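Local structure of NtrC family transcriptional regulator (Clostridium acetobutylicum ATCC 824, 2Q5C) at residues T133-V138 against I157-Y162; K6-S11 against I30-T35. The protein probably regulates transcription as an ATP-dependent activator of the NtrC type, the chain here being its N-terminal PrpR-type region, probably a sensor. All blocks are in the same frame, centred on the assembly; numbering follows the deposited sequence.

From the N terminus the chain enters contact 2, where 6-11 and 30-35 pair edge to edge and close a loop made mostly of helix 14-27. Strands 54-58 and 73-76 complete the first four-stranded parallel sheet, before a second sheet of the same strand order. Contact 1 forms there, between helix 131-140 and the turn that follows helix 150-158, closing a loop that holds strand 145-148 and most of that helix. The two loops follow in series, neither nesting nor crossing. The centres of the two contacts lie about 30 Å apart on opposite sides of the chain's centre. Contact 2 joins two strands of the first sheet, contact 1 a helix to the turn before strand 162-165.

Contact 1: residues T133-V138 against I157-Y162; sequences TLISKV and IKQGLY
Gln159 reaches Ile135 and Ser136 through a CG set beside its own backbone N (chi1 -62°) and a chain that runs on extended. Ile135, in turn, has CG2 opposite its backbone N (chi1 -68°), which presents this methyl to the incoming amide while CG1 and CD1 lead away from it. The result is that the methyl sits over the face of the amide: Ile135 CG2 lies 3.4 Å from Gln159 CD and 3.5 Å from NE2, and Ile135 CB is 3.6 Å from the same NE2. The aliphatic part of the glutamine follows the same branch, with Gln159 CB and CG each 3.7 Å from Ile135 CG2.

At its oxygen end the amide receives one bond across the contact. Ser136 OG donates to Gln159 OE1 at 3.0 Å, in the carbonyl plane and on a lone pair, with a C=O...OG angle of 120°. The nitrogen end is held elsewhere, by Glu155 OE2 and by the carbonyl oxygen of Thr132. Bonds at both ends should fix the rotation of the amide.

Toward the C-terminal end of both segments, Leu161 CD1 meets Val138 CG1 at 3.9 Å and Ile135 CG2 at a looser 4.3 Å. Leu161 is placed by the Schellman motif that ends helix 150-158: Gly160, with positive phi, is its C-prime residue, Gly160 N bonds to Ile157 O, and Leu161 N bonds to Ala156 O.

The contact thus joins helix 131-140 to the turn between helix 150-158 and strand 162-165. Ile135 also packs on Val152 and Ala156 of helix 150-158 and on Ile100 of strand 96-102, while Val138 and Leu161 both rest on Val146 of strand 145-148.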
# COMPACT_ATOMS: atom_id res chain seq x y z
N THR A 133 6.71 -11.65 -13.18
CA THR A 133 7.79 -11.46 -14.17
C THR A 133 8.83 -10.48 -13.66
O THR A 133 10.04 -10.66 -13.83
CB THR A 133 7.21 -10.93 -15.51
OG1 THR A 133 6.26 -11.88 -16.00
CG2 THR A 133 8.30 -10.69 -16.55
N LEU A 134 8.38 -9.41 -13.03
CA LEU A 134 9.28 -8.44 -12.47
C LEU A 134 10.19 -9.02 -11.40
O LEU A 134 11.38 -8.67 -11.35
CB LEU A 134 8.46 -7.28 -11.92
CG LEU A 134 9.28 -6.03 -11.69
CD1 LEU A 134 9.99 -5.60 -12.99
CD2 LEU A 134 8.35 -4.92 -11.20
N ILE A 135 9.66 -9.88 -10.55
CA ILE A 135 10.46 -10.58 -9.52
C ILE A 135 11.51 -11.47 -10.20
O ILE A 135 12.68 -11.46 -9.82
CB ILE A 135 9.57 -11.34 -8.49
CG1 ILE A 135 8.80 -10.31 -7.62
CG2 ILE A 135 10.39 -12.29 -7.60
CD1 ILE A 135 9.70 -9.30 -6.89
N SER A 136 11.11 -12.19 -11.25
CA SER A 136 12.11 -12.94 -12.03
C SER A 136 13.19 -12.04 -12.59
O SER A 136 14.37 -12.41 -12.58
CB SER A 136 11.43 -13.69 -13.17
OG SER A 136 10.67 -14.76 -12.64
N LYS A 137 12.82 -10.87 -13.08
CA LYS A 137 13.81 -9.93 -13.58
C LYS A 137 14.80 -9.57 -12.49
O LYS A 137 16.00 -9.51 -12.72
CB LYS A 137 13.15 -8.67 -14.17
CG LYS A 137 14.11 -7.86 -14.97
CD LYS A 137 13.44 -6.65 -15.58
CE LYS A 137 14.40 -5.93 -16.44
NZ LYS A 137 13.73 -4.76 -17.10
N VAL A 138 14.32 -9.28 -11.28
CA VAL A 138 15.20 -8.99 -10.15
C VAL A 138 16.28 -10.05 -9.97
O VAL A 138 17.46 -9.71 -9.83
CB VAL A 138 14.38 -8.80 -8.85
CG1 VAL A 138 15.30 -8.63 -7.62
CG2 VAL A 138 13.45 -7.58 -9.01
N ILE A 157 9.68 -13.24 -1.77
CA ILE A 157 9.97 -14.30 -0.82
C ILE A 157 9.61 -15.67 -1.44
O ILE A 157 10.36 -16.64 -1.30
CB ILE A 157 9.26 -14.03 0.52
CG1 ILE A 157 9.90 -12.81 1.19
CG2 ILE A 157 9.37 -15.26 1.45
CD1 ILE A 157 8.99 -12.13 2.26
N LYS A 158 8.52 -15.72 -2.19
CA LYS A 158 8.14 -16.97 -2.88
C LYS A 158 9.25 -17.42 -3.84
O LYS A 158 9.51 -18.64 -3.97
CB LYS A 158 6.82 -16.80 -3.63
CG LYS A 158 6.32 -18.08 -4.31
CD LYS A 158 4.99 -17.84 -5.04
CE LYS A 158 4.54 -19.11 -5.76
NZ LYS A 158 3.42 -18.82 -6.69
N GLN A 159 9.88 -16.47 -4.52
CA GLN A 159 10.96 -16.77 -5.46
C GLN A 159 12.35 -16.84 -4.77
O GLN A 159 13.38 -16.85 -5.44
CB GLN A 159 10.93 -15.83 -6.69
CG GLN A 159 9.63 -15.92 -7.57
CD GLN A 159 9.73 -15.29 -8.99
OE1 GLN A 159 10.78 -15.35 -9.67
NE2 GLN A 159 8.62 -14.68 -9.46
N GLY A 160 12.34 -16.88 -3.44
CA GLY A 160 13.56 -17.12 -2.64
C GLY A 160 14.41 -15.91 -2.36
O GLY A 160 15.60 -16.03 -2.00
N LEU A 161 13.82 -14.72 -2.48
CA LEU A 161 14.54 -13.49 -2.16
C LEU A 161 14.16 -12.98 -0.77
O LEU A 161 13.23 -13.49 -0.16
CB LEU A 161 14.24 -12.41 -3.20
CG LEU A 161 14.44 -12.82 -4.66
CD1 LEU A 161 14.07 -11.67 -5.55
CD2 LEU A 161 15.89 -13.31 -4.91
N TYR A 162 14.90 -12.02 -0.27
CA TYR A 162 14.47 -11.32 0.95
C TYR A 162 13.51 -10.20 0.53
O TYR A 162 13.72 -9.56 -0.48
CB TYR A 162 15.66 -10.69 1.66
CG TYR A 162 16.66 -11.66 2.25
CD1 TYR A 162 16.31 -12.49 3.29
CD2 TYR A 162 17.96 -11.69 1.77
CE1 TYR A 162 17.23 -13.35 3.85
CE2 TYR A 162 18.89 -12.56 2.32
CZ TYR A 162 18.50 -13.38 3.35
OH TYR A 162 19.40 -14.24 3.94

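Contact 2: residues K6-S11 against I30-T35; sequences KIALIS and IPITKT. With SO4 (sulfate ion), chain F; SO4 (sulfate ion), chain D.
Lys6 lies alongside Ile30 and crosses Ile32: its CB is 4.0 Å from Ile32 CD1, its CG lies 3.8 Å from Ile30 CD1, and after a bend at chi3 (64°) its CE returns to Ile32 CD1. The tip, NZ, is taken up outside the pair by the carbonyl oxygen of Glu51. Further along the same face, Ala8 CB sits 4.0 Å from Ile32 CB, and beyond it stands Ile10, packed on helix 38-48. Between the strands five backbone bonds join the parallel pair, Leu9 N to Ile32 O being the shortest at 2.8 Å. The strands are the two arms of a beta-alpha-beta crossover: helix 14-27 links them and covers the face of Leu9 and Thr33 through Phe20. Strand 30-35 is outermost in this sheet, and 6-11 continues inward to 54-58. Two sulfates, probably from the crystallisation liquor, bind along 30-35. Thr35 N gives one a nearly straight bond to O1 (2.9 Å, 174°). Lys34, bent at chi2, carries NZ to O3 of the other sulfate, 2.9 Å away.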
# COMPACT_ATOMS: atom_id res chain seq x y z
N LYS A 6 -20.19 4.52 7.63
CA LYS A 6 -19.48 3.24 7.53
C LYS A 6 -18.33 3.39 6.56
O LYS A 6 -18.51 3.84 5.43
CB LYS A 6 -20.42 2.16 7.02
CG LYS A 6 -21.66 1.95 7.91
CD LYS A 6 -22.57 0.86 7.37
CE LYS A 6 -21.92 -0.51 7.34
NZ LYS A 6 -22.90 -1.52 6.83
N ILE A 7 -17.12 3.06 7.02
CA ILE A 7 -15.93 3.16 6.18
C ILE A 7 -15.18 1.86 6.23
O ILE A 7 -14.88 1.34 7.33
CB ILE A 7 -15.00 4.32 6.60
CG1 ILE A 7 -15.78 5.64 6.70
CG2 ILE A 7 -13.80 4.45 5.63
CD1 ILE A 7 -14.91 6.80 7.16
N ALA A 8 -14.85 1.34 5.05
CA ALA A 8 -14.05 0.13 4.92
C ALA A 8 -12.60 0.44 4.66
O ALA A 8 -12.29 1.25 3.80
CB ALA A 8 -14.55 -0.76 3.82
N LEU A 9 -11.70 -0.22 5.39
CA LEU A 9 -10.27 -0.22 5.08
C LEU A 9 -9.92 -1.56 4.51
O LEU A 9 -10.21 -2.58 5.13
CB LEU A 9 -9.44 0.06 6.36
CG LEU A 9 -7.93 -0.16 6.15
CD1 LEU A 9 -7.36 0.93 5.26
CD2 LEU A 9 -7.24 -0.09 7.50
N ILE A 10 -9.31 -1.58 3.32
CA ILE A 10 -8.91 -2.83 2.67
C ILE A 10 -7.40 -2.75 2.52
O ILE A 10 -6.88 -1.84 1.86
CB ILE A 10 -9.60 -3.02 1.30
CG1 ILE A 10 -11.12 -2.94 1.49
CG2 ILE A 10 -9.15 -4.38 0.70
CD1 ILE A 10 -11.94 -3.06 0.18
N SER A 11 -6.69 -3.65 3.20
CA SER A 11 -5.24 -3.53 3.33
C SER A 11 -4.72 -4.91 3.68
O SER A 11 -5.47 -5.75 4.13
CB SER A 11 -4.96 -2.56 4.48
OG SER A 11 -3.57 -2.47 4.78
N ILE A 30 -18.52 3.46 11.82
CA ILE A 30 -18.47 2.01 11.93
C ILE A 30 -17.34 1.55 11.03
O ILE A 30 -17.38 1.81 9.84
CB ILE A 30 -19.80 1.36 11.48
CG1 ILE A 30 -20.98 1.90 12.30
CG2 ILE A 30 -19.69 -0.16 11.56
CD1 ILE A 30 -22.33 1.64 11.67
N PRO A 31 -16.35 0.84 11.58
CA PRO A 31 -15.26 0.32 10.75
C PRO A 31 -15.58 -1.02 10.15
O PRO A 31 -16.20 -1.89 10.79
CB PRO A 31 -14.13 0.14 11.75
CG PRO A 31 -14.85 -0.25 13.05
CD PRO A 31 -16.17 0.47 13.01
N ILE A 32 -15.10 -1.22 8.93
CA ILE A 32 -15.08 -2.52 8.28
C ILE A 32 -13.64 -2.72 7.87
O ILE A 32 -13.04 -1.80 7.32
CB ILE A 32 -16.01 -2.57 7.03
CG1 ILE A 32 -17.48 -2.38 7.44
CG2 ILE A 32 -15.85 -3.90 6.31
CD1 ILE A 32 -17.97 -0.93 7.54
N THR A 33 -13.04 -3.86 8.17
CA THR A 33 -11.67 -4.15 7.71
C THR A 33 -11.67 -5.43 6.90
O THR A 33 -12.39 -6.39 7.24
CB THR A 33 -10.66 -4.26 8.85
OG1 THR A 33 -11.10 -5.29 9.75
CG2 THR A 33 -10.53 -2.96 9.61
N LYS A 34 -10.91 -5.45 5.81
CA LYS A 34 -10.78 -6.63 4.97
C LYS A 34 -9.34 -6.75 4.53
O LYS A 34 -8.68 -5.75 4.21
CB LYS A 34 -11.68 -6.55 3.71
CG LYS A 34 -13.17 -6.36 4.02
CD LYS A 34 -13.83 -7.65 4.58
CE LYS A 34 -15.31 -7.42 4.87
NZ LYS A 34 -15.94 -8.52 5.70
N THR A 35 -8.83 -7.98 4.52
CA THR A 35 -7.45 -8.22 4.19
C THR A 35 -7.36 -8.65 2.75
O THR A 35 -7.77 -9.77 2.39
CB THR A 35 -6.87 -9.31 5.13
OG1 THR A 35 -6.99 -8.85 6.48
CG2 THR A 35 -5.40 -9.59 4.82
S SO4 F . -10.67 -10.53 6.48
O1 SO4 F . -10.70 -10.13 5.08
O2 SO4 F . -10.13 -11.89 6.58
O3 SO4 F . -9.80 -9.65 7.25
O4 SO4 F . -12.03 -10.50 7.01
S SO4 D . -19.52 -8.60 4.39
O1 SO4 D . -18.60 -9.22 3.43
O2 SO4 D . -20.30 -9.68 4.99
O3 SO4 D . -18.77 -7.89 5.39
O4 SO4 D . -20.41 -7.66 3.69